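Local coordinates for protein putative aminotransferase (Actinomadura melliaura, PDB 4ZWV) that probably acts as a pyridoxal phosphate-dependent sugar aminotransferase in forming the aminopentose of the indolocarbazole AT2433, at residues R261-N266 against L350-W355; P6-A11 against F293-V298. All coordinates share one frame; numbering follows the deposited sequence.

Contact 1. Residues R261-N266 against L350-W355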
loop_
_atom_site.group_PDB
_atom_site.type_symbol
_atom_site.label_atom_id
_atom_site.label_comp_id
_atom_site.label_asym_id
_atom_site.label_seq_id
_atom_site.Cartn_x
_atom_site.Cartn_y
_atom_site.Cartn_z
ATOM N N ARG A 261 -20.272 5.748 21.070
ATOM C CA ARG A 261 -21.179 6.347 22.040
ATOM C C ARG A 261 -20.374 7.048 23.141
ATOM O O ARG A 261 -20.714 8.146 23.553
ATOM C CB ARG A 261 -22.108 5.287 22.626
ATOM C CG ARG A 261 -23.192 5.853 23.533
ATOM C CD ARG A 261 -23.903 4.747 24.289
ATOM N NE ARG A 261 -23.023 4.165 25.299
ATOM C CZ ARG A 261 -22.769 4.728 26.476
ATOM N NH1 ARG A 261 -23.338 5.882 26.797
ATOM N NH2 ARG A 261 -21.949 4.139 27.333
ATOM N N LEU A 262 -19.275 6.433 23.574
ATOM C CA LEU A 262 -18.443 7.030 24.616
ATOM C C LEU A 262 -17.694 8.271 24.113
ATOM O O LEU A 262 -17.616 9.272 24.833
ATOM C CB LEU A 262 -17.454 6.002 25.169
ATOM C CG LEU A 262 -18.092 4.848 25.944
ATOM C CD1 LEU A 262 -17.058 3.793 26.287
ATOM C CD2 LEU A 262 -18.764 5.358 27.214
ATOM N N HIS A 263 -17.149 8.214 22.894
ATOM C CA HIS A 263 -16.555 9.415 22.288
ATOM C C HIS A 263 -17.540 10.577 22.354
ATOM O O HIS A 263 -17.201 11.688 22.769
ATOM C CB HIS A 263 -16.171 9.190 20.816
ATOM C CG HIS A 263 -14.851 8.505 20.607
ATOM N ND1 HIS A 263 -13.754 9.158 20.084
ATOM C CD2 HIS A 263 -14.464 7.221 20.807
ATOM C CE1 HIS A 263 -12.745 8.310 19.982
ATOM N NE2 HIS A 263 -13.149 7.127 20.412
ATOM N N ARG A 264 -18.770 10.305 21.937
ATOM C CA ARG A 264 -19.791 11.344 21.872
ATOM C C ARG A 264 -20.227 11.818 23.254
ATOM O O ARG A 264 -20.426 13.011 23.467
ATOM C CB ARG A 264 -20.984 10.836 21.059
ATOM C CG ARG A 264 -20.651 10.750 19.573
ATOM C CD ARG A 264 -21.629 9.898 18.780
ATOM N NE ARG A 264 -21.290 9.950 17.360
ATOM C CZ ARG A 264 -21.721 9.086 16.445
ATOM N NH1 ARG A 264 -22.513 8.083 16.790
ATOM N NH2 ARG A 264 -21.345 9.225 15.176
ATOM N N GLU A 265 -20.347 10.889 24.198
ATOM C CA GLU A 265 -20.695 11.241 25.572
ATOM C C GLU A 265 -19.619 12.121 26.213
ATOM O O GLU A 265 -19.929 13.099 26.893
ATOM C CB GLU A 265 -20.914 9.971 26.394
ATOM C CG GLU A 265 -21.161 10.208 27.874
ATOM C CD GLU A 265 -21.179 8.917 28.681
ATOM O OE1 GLU A 265 -21.942 7.994 28.323
ATOM O OE2 GLU A 265 -20.424 8.823 29.671
ATOM N N ASN A 266 -18.353 11.787 25.973
ATOM C CA ASN A 266 -17.255 12.579 26.523
ATOM C C ASN A 266 -17.209 13.984 25.922
ATOM O O ASN A 266 -16.952 14.962 26.629
ATOM C CB ASN A 266 -15.922 11.863 26.298
ATOM C CG ASN A 266 -15.804 10.598 27.117
ATOM O OD1 ASN A 266 -16.461 10.451 28.155
ATOM N ND2 ASN A 266 -14.976 9.672 26.658
ATOM N N LEU A 350 -7.810 17.593 22.405
ATOM C CA LEU A 350 -7.866 16.955 23.719
ATOM C C LEU A 350 -8.349 15.510 23.626
ATOM O O LEU A 350 -9.130 15.166 22.741
ATOM C CB LEU A 350 -8.791 17.743 24.650
ATOM C CG LEU A 350 -8.422 19.207 24.885
ATOM C CD1 LEU A 350 -9.488 19.897 25.717
ATOM C CD2 LEU A 350 -7.077 19.284 25.573
ATOM N N PRO A 351 -7.879 14.650 24.540
ATOM C CA PRO A 351 -8.370 13.266 24.551
ATOM C C PRO A 351 -9.866 13.209 24.810
ATOM O O PRO A 351 -10.346 13.881 25.723
ATOM C CB PRO A 351 -7.601 12.624 25.714
ATOM C CG PRO A 351 -6.399 13.493 25.915
ATOM C CD PRO A 351 -6.866 14.886 25.584
ATOM N N VAL A 352 -10.588 12.404 24.041
ATOM C CA VAL A 352 -12.034 12.348 24.209
ATOM C C VAL A 352 -12.572 10.922 24.012
ATOM O O VAL A 352 -13.762 10.669 24.135
ATOM C CB VAL A 352 -12.721 13.338 23.226
ATOM C CG1 VAL A 352 -12.724 12.777 21.812
ATOM C CG2 VAL A 352 -14.139 13.681 23.680
ATOM N N GLY A 353 -11.681 9.979 23.729
ATOM C CA GLY A 353 -12.111 8.640 23.354
ATOM C C GLY A 353 -12.631 7.706 24.438
ATOM O O GLY A 353 -12.725 8.069 25.618
ATOM N N TRP A 354 -12.963 6.481 24.019
ATOM C CA TRP A 354 -13.607 5.478 24.879
ATOM C C TRP A 354 -12.775 5.059 26.089
ATOM O O TRP A 354 -13.311 4.512 27.050
ATOM C CB TRP A 354 -13.940 4.225 24.056
ATOM C CG TRP A 354 -12.731 3.681 23.352
ATOM C CD1 TRP A 354 -12.338 3.960 22.078
ATOM C CD2 TRP A 354 -11.736 2.796 23.895
ATOM N NE1 TRP A 354 -11.164 3.294 21.786
ATOM C CE2 TRP A 354 -10.776 2.579 22.887
ATOM C CE3 TRP A 354 -11.567 2.166 25.136
ATOM C CZ2 TRP A 354 -9.668 1.759 23.076
ATOM C CZ3 TRP A 354 -10.460 1.354 25.321
ATOM C CH2 TRP A 354 -9.531 1.159 24.295
ATOM N N TRP A 355 -11.471 5.304 26.034
ATOM C CA TRP A 355 -10.549 4.878 27.087
ATOM C C TRP A 355 -10.560 5.826 28.279
ATOM O O TRP A 355 -9.940 5.556 29.305
ATOM C CB TRP A 355 -9.128 4.763 26.529
ATOM C CG TRP A 355 -8.641 6.039 25.920
ATOM C CD1 TRP A 355 -7.960 7.040 26.552
ATOM C CD2 TRP A 355 -8.815 6.465 24.562
ATOM N NE1 TRP A 355 -7.692 8.063 25.666
ATOM C CE2 TRP A 355 -8.207 7.733 24.441
ATOM C CE3 TRP A 355 -9.420 5.895 23.435
ATOM C CZ2 TRP A 355 -8.180 8.438 23.238
ATOM C CZ3 TRP A 355 -9.391 6.596 22.241
ATOM C CH2 TRP A 355 -8.782 7.858 22.153
HETATM O O HOH W 1 -14.967 6.856 28.044
#

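Contact 2. Residues P6-A11 against F293-V298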
loop_
_atom_site.group_PDB
_atom_site.type_symbol
_atom_site.label_atom_id
_atom_site.label_comp_id
_atom_site.label_asym_id
_atom_site.label_seq_id
_atom_site.Cartn_x
_atom_site.Cartn_y
_atom_site.Cartn_z
ATOM N N PRO A 6 -3.820 9.315 27.015
ATOM C CA PRO A 6 -3.400 9.494 25.621
ATOM C C PRO A 6 -4.464 10.154 24.743
ATOM O O PRO A 6 -5.661 10.072 25.028
ATOM C CB PRO A 6 -3.127 8.055 25.156
ATOM C CG PRO A 6 -4.092 7.235 25.955
ATOM C CD PRO A 6 -4.231 7.925 27.297
ATOM N N LEU A 7 -4.009 10.803 23.678
ATOM C CA LEU A 7 -4.880 11.473 22.729
ATOM C C LEU A 7 -5.520 10.458 21.785
ATOM O O LEU A 7 -6.636 10.662 21.303
ATOM C CB LEU A 7 -4.078 12.525 21.956
ATOM C CG LEU A 7 -4.793 13.440 20.974
ATOM C CD1 LEU A 7 -5.941 14.165 21.667
ATOM C CD2 LEU A 7 -3.787 14.444 20.402
ATOM N N PHE A 8 -4.793 9.364 21.538
ATOM C CA PHE A 8 -5.220 8.281 20.652
ATOM C C PHE A 8 -4.945 6.952 21.346
ATOM O O PHE A 8 -4.029 6.855 22.160
ATOM C CB PHE A 8 -4.465 8.296 19.308
ATOM C CG PHE A 8 -4.267 9.668 18.712
ATOM C CD1 PHE A 8 -5.270 10.265 17.966
ATOM C CD2 PHE A 8 -3.059 10.334 18.860
ATOM C CE1 PHE A 8 -5.079 11.516 17.401
ATOM C CE2 PHE A 8 -2.863 11.584 18.301
ATOM C CZ PHE A 8 -3.874 12.173 17.568
ATOM N N LYS A 9 -5.713 5.920 21.014
ATOM C CA LYS A 9 -5.467 4.595 21.585
ATOM C C LYS A 9 -6.045 3.527 20.673
ATOM O O LYS A 9 -7.089 3.727 20.054
ATOM C CB LYS A 9 -6.067 4.496 22.995
ATOM C CG LYS A 9 -5.678 3.240 23.762
ATOM C CD LYS A 9 -6.122 3.340 25.218
ATOM C CE LYS A 9 -5.892 2.049 25.973
ATOM N NZ LYS A 9 -4.442 1.762 26.119
ATOM N N VAL A 10 -5.358 2.393 20.577
ATOM C CA VAL A 10 -5.825 1.302 19.731
ATOM C C VAL A 10 -6.971 0.539 20.389
ATOM O O VAL A 10 -6.884 0.167 21.558
ATOM C CB VAL A 10 -4.682 0.318 19.412
ATOM C CG1 VAL A 10 -5.195 -0.821 18.545
ATOM C CG2 VAL A 10 -3.542 1.035 18.719
ATOM N N ALA A 11 -8.054 0.324 19.644
ATOM C CA ALA A 11 -9.155 -0.503 20.123
ATOM C C ALA A 11 -9.137 -1.862 19.422
ATOM O O ALA A 11 -9.717 -2.020 18.345
ATOM C CB ALA A 11 -10.494 0.197 19.896
ATOM N N PHE A 293 -15.961 12.625 16.744
ATOM C CA PHE A 293 -15.025 13.065 17.793
ATOM C C PHE A 293 -13.797 12.173 17.963
ATOM O O PHE A 293 -13.533 11.621 19.029
ATOM C CB PHE A 293 -15.767 13.200 19.121
ATOM C CG PHE A 293 -16.781 14.295 19.104
ATOM C CD1 PHE A 293 -16.385 15.612 19.250
ATOM C CD2 PHE A 293 -18.118 14.018 18.895
ATOM C CE1 PHE A 293 -17.315 16.644 19.224
ATOM C CE2 PHE A 293 -19.052 15.042 18.865
ATOM C CZ PHE A 293 -18.646 16.356 19.031
ATOM N N TYR A 294 -13.046 12.034 16.881
ATOM C CA TYR A 294 -11.760 11.362 16.924
ATOM C C TYR A 294 -10.904 11.984 18.031
ATOM O O TYR A 294 -10.259 11.270 18.809
ATOM C CB TYR A 294 -11.095 11.491 15.554
ATOM C CG TYR A 294 -9.749 10.846 15.397
ATOM C CD1 TYR A 294 -9.577 9.484 15.611
ATOM C CD2 TYR A 294 -8.658 11.594 14.976
ATOM C CE1 TYR A 294 -8.334 8.890 15.431
ATOM C CE2 TYR A 294 -7.420 11.011 14.792
ATOM C CZ TYR A 294 -7.268 9.664 15.026
ATOM O OH TYR A 294 -6.036 9.084 14.839
ATOM N N VAL A 295 -10.912 13.317 18.084
ATOM C CA VAL A 295 -10.331 14.087 19.186
ATOM C C VAL A 295 -11.302 15.234 19.470
ATOM O O VAL A 295 -12.242 15.439 18.704
ATOM C CB VAL A 295 -8.920 14.650 18.854
ATOM C CG1 VAL A 295 -7.911 13.518 18.659
ATOM C CG2 VAL A 295 -8.975 15.549 17.626
ATOM N N TYR A 296 -11.063 15.982 20.541
ATOM C CA TYR A 296 -11.914 17.119 20.896
ATOM C C TYR A 296 -11.097 18.405 20.802
ATOM O O TYR A 296 -10.163 18.611 21.571
ATOM C CB TYR A 296 -12.495 16.929 22.303
ATOM C CG TYR A 296 -13.495 17.993 22.697
ATOM C CD1 TYR A 296 -14.850 17.826 22.444
ATOM C CD2 TYR A 296 -13.081 19.170 23.318
ATOM C CE1 TYR A 296 -15.777 18.812 22.795
ATOM C CE2 TYR A 296 -13.997 20.155 23.672
ATOM C CZ TYR A 296 -15.341 19.964 23.409
ATOM O OH TYR A 296 -16.252 20.944 23.754
ATOM N N ASP A 297 -11.440 19.260 19.841
ATOM C CA ASP A 297 -10.671 20.481 19.606
ATOM C C ASP A 297 -11.174 21.674 20.410
ATOM O O ASP A 297 -12.384 21.875 20.569
ATOM C CB ASP A 297 -10.694 20.859 18.125
ATOM C CG ASP A 297 -9.755 20.010 17.290
ATOM O OD1 ASP A 297 -9.022 19.187 17.874
ATOM O OD2 ASP A 297 -9.740 20.187 16.053
ATOM N N VAL A 298 -10.232 22.475 20.903
ATOM C CA VAL A 298 -10.530 23.794 21.457
ATOM C C VAL A 298 -9.497 24.788 20.938
ATOM O O VAL A 298 -8.526 24.401 20.291
ATOM C CB VAL A 298 -10.533 23.798 23.004
ATOM C CG1 VAL A 298 -11.620 22.868 23.545
ATOM C CG2 VAL A 298 -9.178 23.402 23.553
HETATM O O HOH W 2 -9.312 11.400 21.590
HETATM O O HOH W 3 -7.982 9.554 19.058
#

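Contact 1. Residues R261-N266 against L350-W355
The CA atoms of His263 and Gly353 come nearest each other, at 4.6 Å, where one turn of the long helix 243-273 lies against the loop that leaves strand 347-350. A glycine can serve as a platform for an aromatic ring, and Gly353 is a worked example. Its CA sits over the centre of the His263 imidazole, 3.5 Å from the centroid and 12° off the ring normal, a clear CH-pi contact. The same CA also meets one face of the Trp355 indole, nearer its rim, so that it touches the faces of two rings set nearly perpendicular. The His263 side chain leaves the helix with CG anti to the carbonyl carbon (chi1 -82°), which carries the ring across to the loop. There NE2 comes within 3.7 Å of Trp354 CD1, rim to rim. The imidazole is tethered at its other nitrogen, since ND1 is hydrogen-bonded to the carbonyl of Phe293.

One turn on, Asn266 ties down the loop backbone. Its ND2 donates to Val352 O at 3.0 Å in a nearly straight bond (162°), with the acceptor in the plane of the amide but the donor well above the carbonyl plane. Gly353 O also lies 3.0 Å from ND2, and Arg361 holds OD1. A water links ND2 to Trp354 O, weakly on the latter side. Val352 CG2 packs on Asn266 CB at 3.7 Å, and Leu262 CD1 touches Trp354 CB. His263, Trp354 and Trp355 form an aromatic cluster, met by His191, which follows the predicted cofactor lysine, Lys190, in sequence. The cluster is near, not in, the pyridoxal phosphate site of this probable fold-type I aminotransferase: the His263 side chain is about 9 Å from that of His164.

Contact 2. Residues P6-A11 against F293-V298
Phe8 and Tyr294 meet where the N-terminal arm of this probable fold-type I aminotransferase passes the loop leading into strand 296-300, illustrating how a terminal segment without regular structure can be held by side chains and water. The Tyr294 side chain extends from the loop with CG anti to the backbone N (chi1 -180°), sending its phenol toward the arm. Phe8 answers with CG beside its own backbone N, and its CD1 and CE1 lie alongside the CE2 and OH of the tyrosine. CE1 is 3.5 Å from Tyr294 CE2, and CD1 is 3.4 Å from Tyr294 OH. With the planes inclined at 38° and the centroids 5.4 Å apart, the rings meet obliquely, neither stacked nor edge-to-face.

Phe8 thus lies against a ring that in turn stacks on that of His164, which binds pyridoxal 5'-phosphate.

A second, apolar patch lies beside the rings. Val295 points its CB at the arm, and its CG1 meets two partners at once, Phe8 CE1 and Leu7 CD1, each at 3.7 Å. Leu7 reaches it with CG anti to the backbone N (chi1 -175°), which takes CD1 to the valine, while CG also rests over one face of the neighbouring Phe8 ring, toward the rim. Arm and loop thus share a small apolar cluster, and Leu7 packs further against Leu226 of the second subunit, which brings the dimer interface close to this spot.

No direct hydrogen bond joins the two segments, whose nearest CA atoms, of Leu7 and Val295, are 7.0 Å apart. Instead two waters bridge the carbonyls: each lies 2.8 Å from Leu7 O and 2.9 Å from Tyr294 O and can donate to either, its protons shared among more acceptors than it can serve at once.

Followed from the N terminus, the chain first lays down 6-11, then passes through the large mixed sheet before helix 243-273 supplies 261-266. Next comes 293-298, which closes contact 2 across 281 intervening residues, and only then does 350-355 close contact 1 over a shorter loop of 83. The two closures therefore cross rather than nest, and their centres lie about 7 Å apart. Strands 296-300 and 347-350 are neighbours in one antiparallel sheet, joined where Leu350 N lies 2.7 Å from Tyr296 O, a probable hydrogen bond. Because Pro6 O accepts from Trp355 NE1, the arm reaches contact 1 as well, tying N-terminal segment, long helix and C-terminal sheet together.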